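Side-chain contacts in putative acetyl transferase (Pyrococcus furiosus, PDB 1VKC), which probably transfers acyl groups, most likely acetyl from acetyl-coenzyme A to an unidentified acceptor, as a member of the GNAT acetyltransferase family: residues E18-I23 and G59-F64; E72-V77 and K101-L106; A111-A116 and K140-R145. One frame throughout, in Å; residues are numbered along the deposited sequence. Where two conformers were deposited one is given.

Contact 1: residues E18-I23 and G59-F64; sequences EYIEEI and GEHKFF
The backbone bond from Ile23 N to Tyr19 O, 2.9 Å, closes the first turn of helix 20-31 behind its N-cap Tyr19 and sets Ile20 and Ile23, one turn apart, against Phe63 of strand 60-68. Both isoleucines approach from the same side of the Phe63 ring plane. Ile20 crosses the ring at about a right angle: its CG1 lies 4.2 Å from the centroid of the Phe63 ring, 29° off the normal, an off-centre CH-pi contact closest to Phe63 CE2 at 3.8 Å. Ile23 takes the other half of the ring, with CD1 3.7 Å from Phe63 CD1. In each isoleucine CG1 is anti to the carbonyl carbon (chi1 -68° in Ile20), which sends the longer branch to the aromatic ring. In this GNAT domain the helix thereby lies on one face of the mixed sheet, while the next residue of the strand, Phe64, points away and touches Lys115 of helix 108-122. Helix 41-57 completes the same layer through Phe52 on Ile20 and Leu56 on Phe63, and Trp78 stacks with the Phe63 ring. In the conformer given, His61 NE2 is hydrogen-bonded to Glu17 OE1, with Ile20 CD1 only loosely beside the imidazole.

Contact 2: residues E72-V77 and K101-L106; sequences ELLGHV and KWARGL
Leu74 is where residues 72-77 meet Trp102 and Ala103, and the path to it runs from Glu72, where the chain turns back into strand 73-83, through Leu73, whose side chain points away from the loop 101-106. At Leu74 the backbones come nearest, with Leu74 CA 6.3 Å from Ala103 CA. Its side chain bends round to the loop: CG is anti to the carbonyl carbon (chi1 -57°), and the methyl CD2 does all the touching. Leu74 CD2 lies 3.6 Å from Trp102 CH2 and 3.7 Å from Trp102 CZ3, both in the six-membered ring, the two side chains crossing at about a right angle. On the neighbouring loop residue, Ala103 CB is 4.1 Å from the same Leu74 CD2. Ile108, at the start of helix 108-122, touches both Leu74 and Ala103. Leu74 and Gly75 both face Ala66 on strand 60-68, a classic beta bulge. The loop opposite leads, from Arg104 and Gly105 on, into an Arg-Gly-Leu-Gly-Ile-Gly sequence that fits the family's motif for binding the coenzyme A pyrophosphate, probably with the same role here. The indole NE1 makes a weak hydrogen bond to Ile39 O of the second subunit; within the contact itself, cohesion comes from apolar surfaces alone and depends on fit.

Contact 3: residues A111-A116 and K140-R145; sequences ALLRKA and KWYEER
Helix 108-122 and the C-terminal end of helix 138-144 face each other with Leu113 and Arg145 as the nearest backbone pair, CA to CA 9.4 Å, a spacing bridged entirely by side chains. Leu113 points across from the first helix, its CG anti to the backbone N (chi1 -172°), and a single methyl, CD2, serves three partners. Leu113 CD2 is 3.8 Å from Trp141 CZ3, 4.0 Å from Tyr142 CE2 and 4.0 Å from Arg145 CD. Leu113 and the indole run past each other in opposite directions. The two aromatic rings also hold one another: Trp141 CE3 sits 3.7 Å above the centre of the Tyr142 ring, while Tyr142 CE2 lies in the indole plane at its edge. Arg145 covers a face of that indole, its CZ 3.2 Å above the plane of the Trp141 ring and displaced toward the rim. Several polar bonds hold the guanidinium there. Arg145 NH2 reaches back one turn to Trp141 O at 3.0 Å with an N-H...O angle of 151°, and makes a weak salt bridge to Glu144 OE1; Arg145 NH1 is hydrogen-bonded to Ser110 OG, next to residues 111-116. With an alanine here, that indole face would probably be uncovered, Leu113 CD2 would lose one neighbour and Ser110 OG its bond to Arg145 NH1. Beneath the helices, Leu113 and Tyr142 both rest on Ile97 of strand 90-99, on the side of the sheet facing away from helix 20-31. The pairing of the helix after the glycine-rich loop with the short helix carrying Trp-Tyr-Glu-Glu-Arg is characteristic of the C-terminal half of the GNAT fold.

How the contacts relate
From the N terminus the three contacts follow in series; none encloses or crosses another. Contact 1 closes a loop made of helices 20-31 and 41-57, bringing the first back to strand 60-68. Contact 2 then spans the hairpin of strands 73-83 and 90-99, joining the beginning of the former to the segment after the latter. Contact 3 closes the last loop, through strand 128-130, between helices 108-122 and 138-144. The sheet links them: Phe64 O probably bonds Val77 N at 3.0 Å, coupling contacts 1 and 2, and Leu112 of contact 3 packs against both strands at His76 and Phe64. Helices on both faces of the sheet are thus tied to it.

Contact 1: residues E18-I23 and G59-F64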
loop_
_atom_site.group_PDB
_atom_site.type_symbol
_atom_site.label_atom_id
_atom_site.label_comp_id
_atom_site.label_asym_id
_atom_site.label_seq_id
_atom_site.Cartn_x
_atom_site.Cartn_y
_atom_site.Cartn_z
ATOM N N GLU A 18 3.897 -16.837 14.685
ATOM C CA GLU A 18 4.507 -15.654 15.322
ATOM C C GLU A 18 4.505 -14.391 14.440
ATOM O O GLU A 18 4.737 -13.286 14.939
ATOM C CB GLU A 18 5.949 -15.963 15.722
ATOM N N TYR A 19 4.245 -14.560 13.146
ATOM C CA TYR A 19 4.318 -13.462 12.161
ATOM C C TYR A 19 2.955 -12.997 11.652
ATOM O O TYR A 19 2.892 -12.280 10.656
ATOM C CB TYR A 19 5.165 -13.910 10.954
ATOM C CG TYR A 19 6.652 -13.960 11.211
ATOM C CD1 TYR A 19 7.463 -12.865 10.903
ATOM C CD2 TYR A 19 7.257 -15.101 11.765
ATOM C CE1 TYR A 19 8.839 -12.894 11.134
ATOM C CE2 TYR A 19 8.639 -15.146 11.999
ATOM C CZ TYR A 19 9.425 -14.034 11.677
ATOM O OH TYR A 19 10.787 -14.046 11.892
ATOM N N ILE A 20 1.868 -13.381 12.320
ATOM C CA ILE A 20 0.513 -13.066 11.807
ATOM C C ILE A 20 0.294 -11.547 11.646
ATOM O O ILE A 20 -0.231 -11.094 10.634
ATOM C CB ILE A 20 -0.613 -13.706 12.681
ATOM C CG1 ILE A 20 -0.601 -15.225 12.544
ATOM C CG2 ILE A 20 -1.985 -13.202 12.242
ATOM C CD1 ILE A 20 -1.262 -15.940 13.712
ATOM N N GLU A 21 0.745 -10.762 12.603
ATOM C CA GLU A 21 0.567 -9.310 12.507
ATOM C C GLU A 21 1.283 -8.755 11.260
ATOM O O GLU A 21 0.716 -7.946 10.522
ATOM C CB GLU A 21 1.064 -8.611 13.776
ATOM N N GLU A 22 2.512 -9.211 11.018
ATOM C CA GLU A 22 3.291 -8.748 9.844
ATOM C C GLU A 22 2.681 -9.225 8.532
ATOM O O GLU A 22 2.655 -8.487 7.553
ATOM C CB GLU A 22 4.748 -9.190 9.945
ATOM C CG GLU A 22 5.528 -8.397 10.971
ATOM C CD GLU A 22 6.914 -8.954 11.203
ATOM O OE1 GLU A 22 7.523 -9.492 10.237
ATOM O OE2 GLU A 22 7.412 -8.837 12.352
ATOM N N ILE A 23 2.170 -10.460 8.533
ATOM C CA ILE A 23 1.438 -11.010 7.385
ATOM C C ILE A 23 0.207 -10.158 7.091
ATOM O O ILE A 23 -0.030 -9.755 5.962
ATOM C CB ILE A 23 1.013 -12.471 7.683
ATOM C CG1 ILE A 23 2.252 -13.374 7.796
ATOM C CG2 ILE A 23 0.059 -12.987 6.595
ATOM C CD1 ILE A 23 1.957 -14.752 8.395
ATOM N N GLY A 59 -12.402 -22.049 11.712
ATOM C CA GLY A 59 -11.661 -23.185 11.134
ATOM C C GLY A 59 -10.260 -23.379 11.690
ATOM O O GLY A 59 -9.858 -22.705 12.634
ATOM N N GLU A 60 -9.535 -24.323 11.091
ATOM C CA GLU A 60 -8.175 -24.670 11.474
ATOM C C GLU A 60 -7.203 -24.018 10.484
ATOM O O GLU A 60 -7.123 -24.433 9.324
ATOM C CB GLU A 60 -8.000 -26.197 11.454
ATOM C CG GLU A 60 -6.617 -26.697 11.866
ATOM C CD GLU A 60 -6.303 -28.092 11.343
ATOM O OE1 GLU A 60 -5.110 -28.414 11.201
ATOM O OE2 GLU A 60 -7.244 -28.868 11.069
ATOM N N HIS A 61 -6.453 -23.016 10.957
ATOM C CA HIS A 61 -5.570 -22.214 10.091
ATOM C C HIS A 61 -4.097 -22.592 10.261
ATOM O O HIS A 61 -3.662 -22.990 11.348
ATOM C CB HIS A 61 -5.770 -20.714 10.363
ATOM C CG HIS A 61 -5.154 -20.236 11.648
ATOM N ND1 HIS A 61 -5.896 -19.969 12.780
ATOM C CD2 HIS A 61 -3.865 -19.974 11.976
ATOM C CE1 HIS A 61 -5.091 -19.566 13.749
ATOM N NE2 HIS A 61 -3.853 -19.567 13.289
ATOM N N LYS A 62 -3.332 -22.468 9.183
ATOM C CA LYS A 62 -1.892 -22.688 9.203
ATOM C C LYS A 62 -1.219 -21.647 8.335
ATOM O O LYS A 62 -1.655 -21.383 7.225
ATOM C CB LYS A 62 -1.556 -24.081 8.665
ATOM C CG LYS A 62 -0.089 -24.410 8.570
ATOM C CD LYS A 62 0.535 -24.613 9.932
ATOM C CE LYS A 62 1.985 -25.011 9.812
ATOM N NZ LYS A 62 2.604 -25.233 11.156
ATOM N N PHE A 63 -0.166 -21.052 8.857
ATOM C CA PHE A 63 0.651 -20.129 8.108
ATOM C C PHE A 63 2.037 -20.688 7.981
ATOM O O PHE A 63 2.588 -21.219 8.951
ATOM C CB PHE A 63 0.746 -18.805 8.847
ATOM C CG PHE A 63 -0.522 -18.028 8.894
ATOM C CD1 PHE A 63 -0.826 -17.109 7.900
ATOM C CD2 PHE A 63 -1.375 -18.140 9.980
ATOM C CE1 PHE A 63 -1.981 -16.363 7.957
ATOM C CE2 PHE A 63 -2.533 -17.395 10.044
ATOM C CZ PHE A 63 -2.836 -16.493 9.027
ATOM N N PHE A 64 2.619 -20.574 6.784
ATOM C CA PHE A 64 4.074 -20.722 6.608
ATOM C C PHE A 64 4.645 -19.390 6.146
ATOM O O PHE A 64 4.016 -18.689 5.354
ATOM C CB PHE A 64 4.423 -21.787 5.587
ATOM C CG PHE A 64 4.116 -23.180 6.034
ATOM C CD1 PHE A 64 4.976 -23.851 6.909
ATOM C CD2 PHE A 64 2.976 -23.831 5.587
ATOM C CE1 PHE A 64 4.703 -25.173 7.322
ATOM C CE2 PHE A 64 2.693 -25.140 6.002
ATOM C CZ PHE A 64 3.577 -25.808 6.869
#

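Contact 2: residues E72-V77 and K101-L106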
loop_
_atom_site.group_PDB
_atom_site.type_symbol
_atom_site.label_atom_id
_atom_site.label_comp_id
_atom_site.label_asym_id
_atom_site.label_seq_id
_atom_site.Cartn_x
_atom_site.Cartn_y
_atom_site.Cartn_z
ATOM N N GLU A 72 13.682 -11.460 8.125
ATOM C CA GLU A 72 12.700 -10.570 7.532
ATOM C C GLU A 72 11.718 -11.397 6.699
ATOM O O GLU A 72 12.107 -12.346 6.051
ATOM C CB GLU A 72 13.377 -9.517 6.652
ATOM N N LEU A 73 10.456 -10.996 6.727
ATOM C CA LEU A 73 9.394 -11.675 5.994
ATOM C C LEU A 73 9.543 -11.457 4.489
ATOM O O LEU A 73 9.383 -10.322 3.995
ATOM C CB LEU A 73 8.026 -11.160 6.463
ATOM C CG LEU A 73 6.785 -11.771 5.810
ATOM C CD1 LEU A 73 6.658 -13.244 6.169
ATOM C CD2 LEU A 73 5.517 -10.996 6.206
ATOM N N LEU A 74 9.797 -12.553 3.770
ATOM C CA LEU A 74 9.842 -12.565 2.302
ATOM C C LEU A 74 8.508 -12.941 1.665
ATOM O O LEU A 74 8.245 -12.573 0.528
ATOM C CB LEU A 74 10.911 -13.532 1.805
ATOM C CG LEU A 74 12.333 -13.279 2.309
ATOM C CD1 LEU A 74 13.253 -14.321 1.703
ATOM C CD2 LEU A 74 12.784 -11.874 1.966
ATOM N N GLY A 75 7.675 -13.684 2.387
ATOM C CA GLY A 75 6.400 -14.116 1.842
ATOM C C GLY A 75 5.716 -15.095 2.753
ATOM O O GLY A 75 6.305 -15.554 3.721
ATOM N N HIS A 76 4.475 -15.434 2.438
ATOM C CA HIS A 76 3.731 -16.365 3.281
ATOM C C HIS A 76 2.691 -17.110 2.475
ATOM O O HIS A 76 2.332 -16.700 1.354
ATOM C CB HIS A 76 3.051 -15.597 4.427
ATOM C CG HIS A 76 1.920 -14.734 3.967
ATOM N ND1 HIS A 76 0.618 -15.180 3.917
ATOM C CD2 HIS A 76 1.902 -13.470 3.487
ATOM C CE1 HIS A 76 -0.153 -14.223 3.439
ATOM N NE2 HIS A 76 0.603 -13.183 3.152
ATOM N N VAL A 77 2.205 -18.203 3.060
ATOM C CA VAL A 77 1.009 -18.865 2.594
ATOM C C VAL A 77 0.061 -19.062 3.777
ATOM O O VAL A 77 0.506 -19.344 4.895
ATOM C CB VAL A 77 1.316 -20.181 1.850
ATOM C CG1 VAL A 77 2.176 -21.130 2.674
ATOM C CG2 VAL A 77 0.034 -20.850 1.425
ATOM N N LYS A 101 7.836 -7.876 -3.297
ATOM C CA LYS A 101 8.197 -7.547 -4.680
ATOM C C LYS A 101 9.673 -7.772 -5.003
ATOM O O LYS A 101 10.007 -8.273 -6.061
ATOM C CB LYS A 101 7.773 -6.115 -5.019
ATOM C CG LYS A 101 8.287 -5.033 -4.059
ATOM C CD LYS A 101 7.765 -3.654 -4.461
ATOM C CE LYS A 101 7.886 -2.657 -3.331
ATOM N NZ LYS A 101 7.426 -1.299 -3.758
ATOM N N TRP A 102 10.556 -7.439 -4.075
ATOM C CA TRP A 102 11.999 -7.590 -4.335
ATOM C C TRP A 102 12.528 -9.018 -4.132
ATOM O O TRP A 102 13.686 -9.291 -4.447
ATOM C CB TRP A 102 12.819 -6.591 -3.512
ATOM C CG TRP A 102 12.399 -6.483 -2.117
ATOM C CD1 TRP A 102 11.464 -5.640 -1.618
ATOM C CD2 TRP A 102 12.898 -7.235 -1.014
ATOM N NE1 TRP A 102 11.342 -5.820 -0.265
ATOM C CE2 TRP A 102 12.217 -6.795 0.135
ATOM C CE3 TRP A 102 13.855 -8.248 -0.875
ATOM C CZ2 TRP A 102 12.459 -7.326 1.405
ATOM C CZ3 TRP A 102 14.098 -8.773 0.391
ATOM C CH2 TRP A 102 13.404 -8.310 1.511
ATOM N N ALA A 103 11.693 -9.927 -3.627
ATOM C CA ALA A 103 12.109 -11.331 -3.445
ATOM C C ALA A 103 11.472 -12.262 -4.496
ATOM O O ALA A 103 11.610 -13.484 -4.427
ATOM C CB ALA A 103 11.761 -11.793 -2.044
ATOM N N ARG A 104 10.787 -11.678 -5.469
ATOM C CA ARG A 104 10.152 -12.458 -6.533
ATOM C C ARG A 104 11.216 -12.978 -7.507
ATOM O O ARG A 104 12.239 -12.333 -7.718
ATOM C CB ARG A 104 9.054 -11.630 -7.227
ATOM C CG ARG A 104 7.761 -11.513 -6.371
ATOM C CD ARG A 104 6.803 -10.404 -6.786
ATOM N NE ARG A 104 5.768 -10.145 -5.767
ATOM C CZ ARG A 104 5.114 -8.979 -5.606
ATOM N NH1 ARG A 104 4.201 -8.854 -4.641
ATOM N NH2 ARG A 104 5.366 -7.930 -6.395
ATOM N N GLY A 105 11.000 -14.181 -8.047
ATOM C CA GLY A 105 11.943 -14.789 -8.997
ATOM C C GLY A 105 13.031 -15.644 -8.363
ATOM O O GLY A 105 14.051 -15.941 -9.010
ATOM N N LEU A 106 12.822 -16.039 -7.103
ATOM C CA LEU A 106 13.719 -16.965 -6.396
ATOM C C LEU A 106 13.026 -18.306 -6.062
ATOM O O LEU A 106 13.545 -19.108 -5.272
ATOM C CB LEU A 106 14.244 -16.311 -5.117
ATOM C CG LEU A 106 15.420 -15.333 -5.281
ATOM C CD1 LEU A 106 14.979 -14.001 -5.880
ATOM C CD2 LEU A 106 16.090 -15.121 -3.940
#

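Contact 3: residues A111-A116 and K140-R145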
loop_
_atom_site.group_PDB
_atom_site.type_symbol
_atom_site.label_atom_id
_atom_site.label_comp_id
_atom_site.label_asym_id
_atom_site.label_seq_id
_atom_site.Cartn_x
_atom_site.Cartn_y
_atom_site.Cartn_z
ATOM N N ALA A 111 7.968 -22.625 -3.523
ATOM C CA ALA A 111 8.346 -23.381 -2.338
ATOM C C ALA A 111 7.286 -23.326 -1.227
ATOM O O ALA A 111 7.042 -24.331 -0.542
ATOM C CB ALA A 111 9.670 -22.882 -1.810
ATOM N N LEU A 112 6.669 -22.149 -1.053
ATOM C CA LEU A 112 5.613 -21.955 -0.057
ATOM C C LEU A 112 4.429 -22.851 -0.381
ATOM O O LEU A 112 3.882 -23.519 0.499
ATOM C CB LEU A 112 5.189 -20.473 0.007
ATOM C CG LEU A 112 6.140 -19.543 0.793
ATOM C CD1 LEU A 112 5.868 -18.075 0.472
ATOM C CD2 LEU A 112 6.023 -19.794 2.297
ATOM N N LEU A 113 4.044 -22.891 -1.649
ATOM C CA LEU A 113 2.942 -23.755 -2.082
ATOM C C LEU A 113 3.252 -25.250 -1.899
ATOM O O LEU A 113 2.383 -26.022 -1.500
ATOM C CB LEU A 113 2.577 -23.471 -3.532
ATOM C CG LEU A 113 1.304 -24.179 -4.044
ATOM C CD1 LEU A 113 0.130 -23.857 -3.171
ATOM C CD2 LEU A 113 1.001 -23.799 -5.472
ATOM N N ARG A 114 4.481 -25.664 -2.191
ATOM C CA ARG A 114 4.864 -27.067 -1.939
ATOM C C ARG A 114 4.724 -27.392 -0.463
ATOM O O ARG A 114 4.220 -28.456 -0.095
ATOM C CB ARG A 114 6.307 -27.355 -2.387
ATOM C CG ARG A 114 6.466 -27.521 -3.843
ATOM C CD ARG A 114 7.784 -28.232 -4.225
ATOM N NE ARG A 114 8.931 -27.430 -3.832
ATOM C CZ ARG A 114 9.478 -26.479 -4.585
ATOM N NH1 ARG A 114 10.486 -25.807 -4.134
ATOM N NH2 ARG A 114 8.992 -26.190 -5.776
ATOM N N LYS A 115 5.161 -26.476 0.395
ATOM C CA LYS A 115 5.055 -26.703 1.855
ATOM C C LYS A 115 3.589 -26.829 2.301
ATOM O O LYS A 115 3.237 -27.698 3.099
ATOM C CB LYS A 115 5.750 -25.587 2.630
ATOM C CG LYS A 115 6.153 -25.988 4.035
ATOM N N ALA A 116 2.742 -25.946 1.769
ATOM C CA ALA A 116 1.322 -25.975 2.021
ATOM C C ALA A 116 0.682 -27.292 1.571
ATOM O O ALA A 116 -0.083 -27.891 2.310
ATOM C CB ALA A 116 0.637 -24.769 1.317
ATOM N N LYS A 140 -2.089 -19.661 -15.156
ATOM C CA LYS A 140 -1.135 -20.608 -15.765
ATOM C C LYS A 140 -0.096 -21.117 -14.764
ATOM O O LYS A 140 0.357 -22.257 -14.859
ATOM C CB LYS A 140 -0.423 -19.968 -16.968
ATOM N N TRP A 141 0.271 -20.270 -13.813
ATOM C CA TRP A 141 1.218 -20.637 -12.774
ATOM C C TRP A 141 0.644 -21.797 -11.944
ATOM O O TRP A 141 1.343 -22.760 -11.649
ATOM C CB TRP A 141 1.524 -19.426 -11.888
ATOM C CG TRP A 141 2.670 -19.608 -10.926
ATOM C CD1 TRP A 141 3.997 -19.453 -11.199
ATOM C CD2 TRP A 141 2.584 -19.939 -9.531
ATOM N NE1 TRP A 141 4.748 -19.693 -10.072
ATOM C CE2 TRP A 141 3.907 -19.990 -9.029
ATOM C CE3 TRP A 141 1.523 -20.216 -8.653
ATOM C CZ2 TRP A 141 4.198 -20.293 -7.692
ATOM C CZ3 TRP A 141 1.815 -20.518 -7.314
ATOM C CH2 TRP A 141 3.144 -20.553 -6.852
ATOM N N TYR A 142 -0.633 -21.724 -11.612
ATOM C CA TYR A 142 -1.288 -22.825 -10.894
ATOM C C TYR A 142 -1.505 -24.029 -11.794
ATOM O O TYR A 142 -1.273 -25.166 -11.385
ATOM C CB TYR A 142 -2.606 -22.356 -10.240
ATOM C CG TYR A 142 -2.364 -21.437 -9.065
ATOM C CD1 TYR A 142 -2.609 -20.074 -9.159
ATOM C CD2 TYR A 142 -1.862 -21.928 -7.874
ATOM C CE1 TYR A 142 -2.366 -19.212 -8.067
ATOM C CE2 TYR A 142 -1.634 -21.088 -6.783
ATOM C CZ TYR A 142 -1.877 -19.742 -6.882
ATOM O OH TYR A 142 -1.637 -18.921 -5.795
ATOM N N GLU A 143 -1.939 -23.795 -13.032
ATOM C CA GLU A 143 -2.135 -24.902 -13.969
ATOM C C GLU A 143 -0.860 -25.738 -14.152
ATOM O O GLU A 143 -0.919 -26.976 -14.254
ATOM C CB GLU A 143 -2.689 -24.395 -15.320
ATOM C CG GLU A 143 -4.131 -23.904 -15.215
ATOM C CD GLU A 143 -4.631 -23.211 -16.473
ATOM O OE1 GLU A 143 -3.799 -22.677 -17.266
ATOM O OE2 GLU A 143 -5.865 -23.194 -16.664
ATOM N N GLU A 144 0.291 -25.064 -14.168
ATOM C CA GLU A 144 1.595 -25.737 -14.304
ATOM C C GLU A 144 1.850 -26.703 -13.154
ATOM O O GLU A 144 2.582 -27.678 -13.313
ATOM C CB GLU A 144 2.748 -24.705 -14.357
ATOM C CG GLU A 144 2.955 -24.039 -15.695
ATOM C CD GLU A 144 4.102 -23.037 -15.676
ATOM O OE1 GLU A 144 4.720 -22.820 -14.613
ATOM O OE2 GLU A 144 4.370 -22.448 -16.720
ATOM N N ARG A 145 1.237 -26.424 -11.998
ATOM C CA ARG A 145 1.495 -27.152 -10.767
ATOM C C ARG A 145 0.389 -28.174 -10.442
ATOM O O ARG A 145 0.313 -28.676 -9.322
ATOM C CB ARG A 145 1.668 -26.155 -9.612
ATOM C CG ARG A 145 2.956 -25.371 -9.713
ATOM C CD ARG A 145 3.028 -24.073 -8.955
ATOM N NE ARG A 145 4.389 -23.532 -9.000
ATOM C CZ ARG A 145 4.961 -23.001 -10.078
ATOM N NH1 ARG A 145 6.214 -22.583 -10.017
ATOM N NH2 ARG A 145 4.291 -22.857 -11.213
#